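Local coordinates for protein putative phosphomethylpyrimidine kinase (Bacteroides thetaiotaomicron, PDB 3MBH) that binds pyridoxal and probably phosphorylates it with ATP, acting as a pyridoxal kinase of the ribokinase-like type, at residues 173-178 with 199-204; 181-186 with 239-244. One frame throughout, in Å; residues are numbered along the deposited sequence.

Contact 1 (173-178 with 199-204)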
loop_
_atom_site.group_PDB
_atom_site.type_symbol
_atom_site.label_atom_id
_atom_site.label_comp_id
_atom_site.label_asym_id
_atom_site.label_seq_id
_atom_site.Cartn_x
_atom_site.Cartn_y
_atom_site.Cartn_z
ATOM N N LEU A 173 -18.933 13.077 -35.767
ATOM C CA LEU A 173 -20.321 13.567 -35.927
ATOM C C LEU A 173 -20.910 13.893 -34.568
ATOM O O LEU A 173 -21.568 14.908 -34.400
ATOM C CB LEU A 173 -21.244 12.532 -36.568
ATOM C CG LEU A 173 -21.194 12.250 -38.053
ATOM C CD1 LEU A 173 -22.242 11.168 -38.358
ATOM C CD2 LEU A 173 -21.448 13.510 -38.929
ATOM N N LEU A 174 -20.672 13.014 -33.596
ATOM C CA LEU A 174 -21.088 13.271 -32.250
ATOM C C LEU A 174 -20.353 14.466 -31.615
ATOM O O LEU A 174 -20.970 15.270 -30.913
ATOM C CB LEU A 174 -20.976 11.997 -31.394
ATOM C CG LEU A 174 -22.019 10.877 -31.613
ATOM C CD1 LEU A 174 -21.690 9.747 -30.618
ATOM C CD2 LEU A 174 -23.445 11.371 -31.470
ATOM N N SER A 175 -19.054 14.623 -31.876
ATOM C CA SER A 175 -18.326 15.776 -31.309
ATOM C C SER A 175 -18.821 17.097 -31.910
ATOM O O SER A 175 -18.894 18.108 -31.235
ATOM C CB SER A 175 -16.849 15.673 -31.555
ATOM O OG SER A 175 -16.210 16.810 -31.021
ATOM N N ASP A 176 -19.194 17.060 -33.171
ATOM C CA ASP A 176 -19.787 18.243 -33.822
ATOM C C ASP A 176 -21.047 18.721 -33.113
ATOM O O ASP A 176 -21.364 19.884 -33.162
ATOM C CB ASP A 176 -20.076 17.943 -35.274
ATOM C CG ASP A 176 -18.797 17.862 -36.121
ATOM O OD1 ASP A 176 -17.693 18.254 -35.681
ATOM O OD2 ASP A 176 -18.912 17.380 -37.253
ATOM N N LYS A 177 -21.717 17.842 -32.375
ATOM C CA LYS A 177 -22.927 18.233 -31.704
ATOM C C LYS A 177 -22.717 18.957 -30.403
ATOM O O LYS A 177 -23.684 19.469 -29.841
ATOM C CB LYS A 177 -23.820 17.011 -31.528
ATOM C CG LYS A 177 -24.631 16.789 -32.777
ATOM C CD LYS A 177 -25.001 15.371 -33.014
ATOM C CE LYS A 177 -25.521 15.284 -34.476
ATOM N NZ LYS A 177 -26.474 14.163 -34.663
ATOM N N GLY A 178 -21.472 19.002 -29.925
ATOM C CA GLY A 178 -21.154 19.623 -28.635
ATOM C C GLY A 178 -19.882 19.098 -27.976
ATOM O O GLY A 178 -18.973 19.850 -27.753
ATOM N N TYR A 199 -13.501 3.125 -28.522
ATOM C CA TYR A 199 -12.968 4.124 -29.436
ATOM C C TYR A 199 -13.226 5.486 -28.790
ATOM O O TYR A 199 -14.186 5.628 -28.017
ATOM C CB TYR A 199 -13.659 4.041 -30.773
ATOM C CG TYR A 199 -13.317 2.839 -31.601
ATOM C CD1 TYR A 199 -13.868 1.577 -31.330
ATOM C CD2 TYR A 199 -12.468 2.962 -32.714
ATOM C CE1 TYR A 199 -13.539 0.472 -32.149
ATOM C CE2 TYR A 199 -12.174 1.892 -33.527
ATOM C CZ TYR A 199 -12.684 0.650 -33.234
ATOM O OH TYR A 199 -12.371 -0.386 -34.102
ATOM N N ALA A 200 -12.331 6.456 -29.018
ATOM C CA ALA A 200 -12.501 7.801 -28.437
ATOM C C ALA A 200 -11.892 8.860 -29.351
ATOM O O ALA A 200 -10.966 8.599 -30.178
ATOM C CB ALA A 200 -11.865 7.889 -27.060
ATOM N N TYR A 201 -12.420 10.060 -29.194
ATOM C CA TYR A 201 -11.957 11.216 -29.930
ATOM C C TYR A 201 -11.871 12.414 -28.972
ATOM O O TYR A 201 -12.708 12.601 -28.125
ATOM C CB TYR A 201 -12.869 11.473 -31.108
ATOM C CG TYR A 201 -12.581 12.756 -31.795
ATOM C CD1 TYR A 201 -11.467 12.881 -32.562
ATOM C CD2 TYR A 201 -13.441 13.845 -31.676
ATOM C CE1 TYR A 201 -11.150 14.063 -33.185
ATOM C CE2 TYR A 201 -13.160 15.029 -32.287
ATOM C CZ TYR A 201 -12.018 15.128 -33.062
ATOM O OH TYR A 201 -11.694 16.267 -33.706
ATOM N N ASN A 202 -10.818 13.200 -29.106
ATOM C CA ASN A 202 -10.637 14.430 -28.334
ATOM C C ASN A 202 -10.509 15.522 -29.373
ATOM O O ASN A 202 -9.536 15.562 -30.150
ATOM C CB ASN A 202 -9.374 14.356 -27.448
ATOM C CG ASN A 202 -9.323 15.442 -26.418
ATOM O OD1 ASN A 202 -10.048 16.425 -26.505
ATOM N ND2 ASN A 202 -8.480 15.277 -25.431
ATOM N N ARG A 203 -11.474 16.410 -29.398
ATOM C CA ARG A 203 -11.448 17.506 -30.372
ATOM C C ARG A 203 -10.229 18.390 -30.069
ATOM O O ARG A 203 -9.615 18.930 -30.960
ATOM C CB ARG A 203 -12.753 18.318 -30.295
ATOM C CG ARG A 203 -12.899 19.393 -31.426
ATOM C CD ARG A 203 -14.296 20.065 -31.407
ATOM N NE ARG A 203 -14.656 20.559 -30.068
ATOM C CZ ARG A 203 -15.816 20.331 -29.414
ATOM N NH1 ARG A 203 -16.803 19.627 -29.975
ATOM N NH2 ARG A 203 -16.006 20.830 -28.176
ATOM N N GLN A 204 -9.847 18.487 -28.796
ATOM C CA GLN A 204 -8.679 19.227 -28.462
ATOM C C GLN A 204 -7.428 18.391 -28.779
ATOM O O GLN A 204 -7.074 17.477 -28.019
ATOM C CB GLN A 204 -8.718 19.577 -27.011
ATOM C CG GLN A 204 -7.511 20.290 -26.573
ATOM C CD GLN A 204 -7.504 21.743 -26.958
ATOM O OE1 GLN A 204 -8.573 22.422 -26.988
ATOM N NE2 GLN A 204 -6.293 22.260 -27.226
#
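S175 turns its hydroxymethyl group against the edge of the Y201 ring, CB lying 3.8 Å from CE2 and OG close to the ring plane. OG stands anti to the backbone N of its own residue (chi1 179°), which carries it out from the last turn of helix 164-176 toward the strand; it is hydrogen-bonded to the backbone O of P179, just beyond the segment. The Y201 phenol is held at its hydroxyl by N206 OD1 and packed on the ring of Y208. Past the end of the strand, R203 reaches back to the helix. Its aliphatic part runs by S175, with CB and CD each 3.8 Å from OG, and a bend at chi3 (51°) swings the guanidinium round to G178. There NH1 and NH2 both donate to G178 O, at 3.1 Å and 3.2 Å, an end-on grip by two nitrogens on one acceptor, both from the same face of the carbonyl plane. The oxygen lies practically in the guanidinium plane, but NH1 comes from well above the carbonyl plane whereas NH2 is tilted from it by only 25°. Two N-H groups of a cation on one carbonyl oxygen at the helix end would probably favour the positive charge there. G178 has a positive phi, with which the chain leaves the helix. The exit of helix 164-176, where the chain turns into strand 181-189, is thereby held against the next strand, 195-202, an inner strand antiparallel to both 181-189 and 207-213 in the ribokinase-like alpha/beta fold.

Contact 2 (181-186 with 239-244)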
loop_
_atom_site.group_PDB
_atom_site.type_symbol
_atom_site.label_atom_id
_atom_site.label_comp_id
_atom_site.label_asym_id
_atom_site.label_seq_id
_atom_site.Cartn_x
_atom_site.Cartn_y
_atom_site.Cartn_z
ATOM N N VAL A 181 -15.047 15.542 -26.040
ATOM C CA VAL A 181 -14.607 14.139 -25.937
ATOM C C VAL A 181 -15.800 13.209 -26.093
ATOM O O VAL A 181 -16.866 13.358 -25.410
ATOM C CB VAL A 181 -13.898 13.837 -24.604
ATOM C CG1 VAL A 181 -13.546 12.291 -24.461
ATOM C CG2 VAL A 181 -12.586 14.663 -24.489
ATOM N N VAL A 182 -15.631 12.269 -27.011
ATOM C CA VAL A 182 -16.648 11.272 -27.263
ATOM C C VAL A 182 -15.961 9.927 -27.125
ATOM O O VAL A 182 -14.906 9.710 -27.714
ATOM C CB VAL A 182 -17.239 11.393 -28.679
ATOM C CG1 VAL A 182 -18.286 10.310 -28.943
ATOM C CG2 VAL A 182 -17.821 12.831 -28.887
ATOM N N ILE A 183 -16.571 9.037 -26.342
ATOM C CA ILE A 183 -16.059 7.688 -26.170
ATOM C C ILE A 183 -17.175 6.731 -26.557
ATOM O O ILE A 183 -18.300 6.863 -26.061
ATOM C CB ILE A 183 -15.561 7.468 -24.693
ATOM C CG1 ILE A 183 -14.508 8.535 -24.293
ATOM C CG2 ILE A 183 -15.061 6.042 -24.524
ATOM C CD1 ILE A 183 -14.199 8.575 -22.805
ATOM N N ILE A 184 -16.881 5.785 -27.448
ATOM C CA ILE A 184 -17.843 4.769 -27.817
ATOM C C ILE A 184 -17.374 3.441 -27.248
ATOM O O ILE A 184 -16.275 2.979 -27.577
ATOM C CB ILE A 184 -18.034 4.651 -29.350
ATOM C CG1 ILE A 184 -18.487 5.980 -29.919
ATOM C CG2 ILE A 184 -19.058 3.510 -29.660
ATOM C CD1 ILE A 184 -18.520 6.076 -31.436
ATOM N N THR A 185 -18.196 2.830 -26.368
ATOM C CA THR A 185 -17.836 1.555 -25.778
ATOM C C THR A 185 -18.586 0.376 -26.451
ATOM O O THR A 185 -19.475 0.541 -27.252
ATOM C CB THR A 185 -18.122 1.525 -24.302
ATOM O OG1 THR A 185 -19.529 1.314 -24.101
ATOM C CG2 THR A 185 -17.635 2.803 -23.633
ATOM N N SER A 186 -18.172 -0.816 -26.108
ATOM C CA SER A 186 -18.835 -2.048 -26.504
ATOM C C SER A 186 -18.861 -2.276 -28.009
ATOM O O SER A 186 -19.875 -2.768 -28.539
ATOM C CB SER A 186 -20.257 -2.082 -25.945
ATOM O OG SER A 186 -20.261 -1.549 -24.627
ATOM N N ASP A 239 -5.574 13.057 -15.492
ATOM C CA ASP A 239 -5.026 12.047 -16.412
ATOM C C ASP A 239 -5.411 12.463 -17.835
ATOM O O ASP A 239 -6.435 13.129 -18.055
ATOM C CB ASP A 239 -5.541 10.639 -16.134
ATOM C CG ASP A 239 -5.176 10.114 -14.744
ATOM O OD1 ASP A 239 -4.357 10.731 -14.057
ATOM O OD2 ASP A 239 -5.803 9.105 -14.302
ATOM N N SER A 240 -4.585 12.098 -18.803
ATOM C CA SER A 240 -4.926 12.228 -20.208
ATOM C C SER A 240 -6.061 11.258 -20.599
ATOM O O SER A 240 -6.348 10.297 -19.867
ATOM C CB SER A 240 -3.708 11.871 -21.071
ATOM O OG SER A 240 -3.508 10.475 -21.053
ATOM N N LEU A 241 -6.685 11.518 -21.751
ATOM C CA LEU A 241 -7.782 10.693 -22.229
ATOM C C LEU A 241 -7.317 9.234 -22.413
ATOM O O LEU A 241 -7.945 8.362 -21.914
ATOM C CB LEU A 241 -8.391 11.249 -23.532
ATOM C CG LEU A 241 -9.413 10.340 -24.272
ATOM C CD1 LEU A 241 -10.594 10.010 -23.339
ATOM C CD2 LEU A 241 -9.897 11.024 -25.594
ATOM N N PRO A 242 -6.181 8.992 -23.091
ATOM C CA PRO A 242 -5.822 7.586 -23.278
ATOM C C PRO A 242 -5.528 6.899 -21.938
ATOM O O PRO A 242 -5.850 5.721 -21.770
ATOM C CB PRO A 242 -4.589 7.645 -24.216
ATOM C CG PRO A 242 -4.088 9.036 -24.111
ATOM C CD PRO A 242 -5.256 9.902 -23.786
HETATM N N MSE A 243 -4.970 7.645 -20.967
HETATM C CA MSE A 243 -4.736 7.071 -19.649
HETATM C C MSE A 243 -6.070 6.727 -18.958
HETATM O O MSE A 243 -6.170 5.664 -18.349
HETATM C CB MSE A 243 -3.875 7.987 -18.773
HETATM C CG MSE A 243 -3.822 7.550 -17.322
HETATM SE SE MSE A 243 -2.649 6.001 -17.162
HETATM C CE MSE A 243 -0.920 6.936 -17.413
ATOM N N ALA A 244 -7.080 7.605 -19.090
ATOM C CA ALA A 244 -8.428 7.360 -18.545
ATOM C C ALA A 244 -9.009 6.098 -19.128
ATOM O O ALA A 244 -9.531 5.256 -18.402
ATOM C CB ALA A 244 -9.359 8.547 -18.814
#
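The first turn of helix 241-257 stands over the beginning of strand 181-189, the backbones coming nearest at V181 and L241, whose CA atoms are 8.5 Å apart, too far for any backbone bonding, so side chains alone bridge the gap. L241 supplies the whole helical side of the contact. Its chi1 of 170° sets CG opposite the backbone N, and the side chain extends toward the strand to meet V181 tip to tip, CD1 lying 3.9 Å from V181 CG1 and CD2 4.0 Å from the same methyl. The same CD1 also touches I183, at 3.9 Å from its CD1, but here I183 and L241 pass alongside each other, heading opposite ways. V181 and I183 are alternate residues and so point to one face of the strand. S240 is the N-cap of the helix: its OG accepts from the backbone N of M243, a selenomethionine, at 3.2 Å, which fixes the turn that presents L241. Around this small, buried, wholly apolar contact, N202 of strand 195-202 touches both V181 and L241, and F227 of helix 223-236 packs on I183. On the other face of strand 181-189, V182 packs against L171 and L174 of helix 164-176.

In the fold
The centres of contacts 1 and 2 lie 11 Å apart, and the two meet directly in the mixed central sheet, where strands 181-189 and 195-202 are antiparallel neighbours joined by probable backbone hydrogen bonds from I184 N to Y199 O and from Y201 N to V182 O. Along the chain the segments alternate: 173-178, 181-186, 199-204, then 239-244. In strand 181-189, V181 and I183 face helix 241-257 while V182 and I184 face helix 164-176, so the two helices pack on opposite faces of the same pair of strands, giving an alpha/beta/alpha sandwich. Both contacts also touch the second subunit, and both lie away from the pyridoxal pocket.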